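Local coordinates for regulating synaptic membrane exocytosis protein 2 (Rattus norvegicus, PDB 2CJS) that probably links Rab3 GTPases to the presynaptic release machinery and helps regulate synaptic vesicle exocytosis, at residues C[34-37]-C[38-41]. Residues are numbered along the deposited sequence; the frame is centred on the assembly and turned at random.
Sequences KFCA and RCGG. With ZN (zinc ion), chain L; EDO (1,2-ethanediol), chain O.
Cys36 and Cys39 close a type I beta turn: Cys39 N donates to Cys36 O (2.9 Å). Ala37 and Arg38 form its corner, and beyond it one water donates to both Ala37 O and Gly40 O. Arg38 N donates to Cys36 SG (3.5 Å, N-H...S 153°), a bond that would be expected to ease the negative charge of a thiolate. Cys36 SG lies between its own backbone N and carbonyl carbon (chi1 83°), whereas Cys39 SG stands anti to its carbonyl carbon (chi1 -73°); with the turn bringing the two cysteines together, these rotations aim both sulfurs at one zinc ion, 2.4 Å from Cys36 SG and 2.3 Å from Cys39 SG. This is a CxxC zinc knuckle, and Cys12 and Cys15 complete the four-cysteine site of the RIM2-alpha zinc finger. On the strand entering the turn, Phe35 lays its ring obliquely along the backbone of 39-41, with CE1 3.4 Å from Gly40 CA. A CB on Gly40 would collide with that ring, a reason glycine suits this place. The buried ring also packs on Trp52 and Cys54; replacing Phe35 by alanine is likely to leave a gap between Gly40 and Trp52. Arg38 NE forms a salt bridge with an acidic side chain of another protein's chain.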
ATOM      1  N   LYS C  34      -8.459  10.582 -13.049  1.00 21.09           N
ATOM      2  CA  LYS C  34      -7.932   9.708 -11.975  1.00 21.98           C
ATOM      3  C   LYS C  34      -7.413   8.406 -12.592  1.00 22.91           C
ATOM      4  O   LYS C  34      -8.111   7.784 -13.386  1.00 23.16           O
ATOM      5  CB  LYS C  34      -9.004   9.424 -10.904  1.00 21.60           C
ATOM      6  CG  LYS C  34      -8.398   8.780  -9.648  1.00 23.68           C
ATOM      7  CD  LYS C  34      -9.485   8.515  -8.575  1.00 26.19           C
ATOM      8  CE  LYS C  34      -9.967   9.832  -8.055  1.00 34.46           C
ATOM      9  NZ  LYS C  34     -11.143   9.519  -7.163  1.00 38.09           N
ATOM     10  N   PHE C  35      -6.164   8.046 -12.270  1.00 22.48           N
ATOM     11  CA  PHE C  35      -5.572   6.923 -12.905  1.00 21.05           C
ATOM     12  C   PHE C  35      -4.932   5.973 -11.909  1.00 20.45           C
ATOM     13  O   PHE C  35      -4.535   6.367 -10.793  1.00 21.00           O
ATOM     14  CB  PHE C  35      -4.537   7.375 -13.985  1.00 21.58           C
ATOM     15  CG  PHE C  35      -3.338   8.108 -13.443  1.00 22.39           C
ATOM     16  CD1 PHE C  35      -2.210   7.381 -12.946  1.00 21.82           C
ATOM     17  CD2 PHE C  35      -3.306   9.510 -13.445  1.00 23.14           C
ATOM     18  CE1 PHE C  35      -1.028   8.025 -12.479  1.00 23.91           C
ATOM     19  CE2 PHE C  35      -2.157  10.187 -12.934  1.00 23.89           C
ATOM     20  CZ  PHE C  35      -1.009   9.473 -12.471  1.00 23.71           C
ATOM     21  N   CYS C  36      -4.796   4.722 -12.355  1.00 20.95           N
ATOM     22  CA  CYS C  36      -4.155   3.639 -11.549  1.00 21.80           C
ATOM     23  C   CYS C  36      -2.660   3.532 -11.862  1.00 21.89           C
ATOM     24  O   CYS C  36      -2.136   4.220 -12.780  1.00 21.97           O
ATOM     25  CB  CYS C  36      -4.893   2.285 -11.791  1.00 21.47           C
ATOM     26  SG  CYS C  36      -4.314   1.454 -13.311  1.00 21.71           S
ATOM     27  N   ALA C  37      -1.946   2.708 -11.083  1.00 22.95           N
ATOM     28  CA  ALA C  37      -0.456   2.599 -11.175  1.00 22.30           C
ATOM     29  C   ALA C  37       0.052   2.160 -12.532  1.00 22.40           C
ATOM     30  O   ALA C  37       1.230   2.353 -12.842  1.00 22.68           O
ATOM     31  CB  ALA C  37       0.142   1.679 -10.039  1.00 23.36           C
ATOM     32  N   ARG C  38      -0.802   1.536 -13.340  1.00 20.48           N
ATOM     33  CA  ARG C  38      -0.341   1.111 -14.683  1.00 21.48           C
ATOM     34  C   ARG C  38      -0.434   2.233 -15.689  1.00 21.51           C
ATOM     35  O   ARG C  38       0.065   2.098 -16.821  1.00 22.71           O
ATOM     36  CB  ARG C  38      -1.209  -0.026 -15.236  1.00 22.63           C
ATOM     37  CG  ARG C  38      -0.921  -1.347 -14.610  1.00 28.31           C
ATOM     38  CD  ARG C  38      -1.938  -2.385 -15.134  1.00 32.65           C
ATOM     39  NE  ARG C  38      -1.574  -3.748 -14.712  1.00 35.53           N
ATOM     40  CZ  ARG C  38      -2.242  -4.843 -15.081  1.00 39.29           C
ATOM     41  NH1 ARG C  38      -3.324  -4.721 -15.854  1.00 36.37           N
ATOM     42  NH2 ARG C  38      -1.848  -6.052 -14.678  1.00 36.94           N
ATOM     43  N   CYS C  39      -1.079   3.343 -15.317  1.00 21.52           N
ATOM     44  CA  CYS C  39      -1.600   4.246 -16.339  1.00 20.91           C
ATOM     45  C   CYS C  39      -1.073   5.665 -16.208  1.00 21.68           C
ATOM     46  O   CYS C  39      -1.633   6.602 -16.842  1.00 20.92           O
ATOM     47  CB  CYS C  39      -3.130   4.240 -16.248  1.00 20.82           C
ATOM     48  SG  CYS C  39      -3.839   2.679 -16.881  1.00 21.83           S
ATOM     49  N   GLY C  40      -0.007   5.850 -15.445  1.00 20.83           N
ATOM     50  CA  GLY C  40       0.593   7.197 -15.376  1.00 19.66           C
ATOM     51  C   GLY C  40       1.737   7.129 -14.369  1.00 22.29           C
ATOM     52  O   GLY C  40       2.103   6.023 -13.920  1.00 22.31           O
ATOM     53  N   GLY C  41       2.380   8.259 -14.071  1.00 20.25           N
ATOM     54  CA  GLY C  41       3.524   8.183 -13.124  1.00 21.43           C
ATOM     55  C   GLY C  41       3.618   9.492 -12.380  1.00 21.53           C
ATOM     56  O   GLY C  41       2.710  10.300 -12.420  1.00 20.93           O
TER
HETATM   57 ZN    ZN L 201      -5.442   2.191 -15.272  1.00 19.09          ZN
HETATM   58  C1  EDO O1144     -12.600   6.861  -4.651  1.00 36.93           C
HETATM   59  O1  EDO O1144     -12.496   7.472  -3.328  1.00 34.59           O
HETATM   60  C2  EDO O1144     -11.285   6.628  -5.423  1.00 33.51           C
HETATM   61  O2  EDO O1144     -10.241   7.523  -5.041  1.00 32.05           O
HETATM   62  O   HOH W   1       2.722   4.428 -11.846  1.00 25.23           O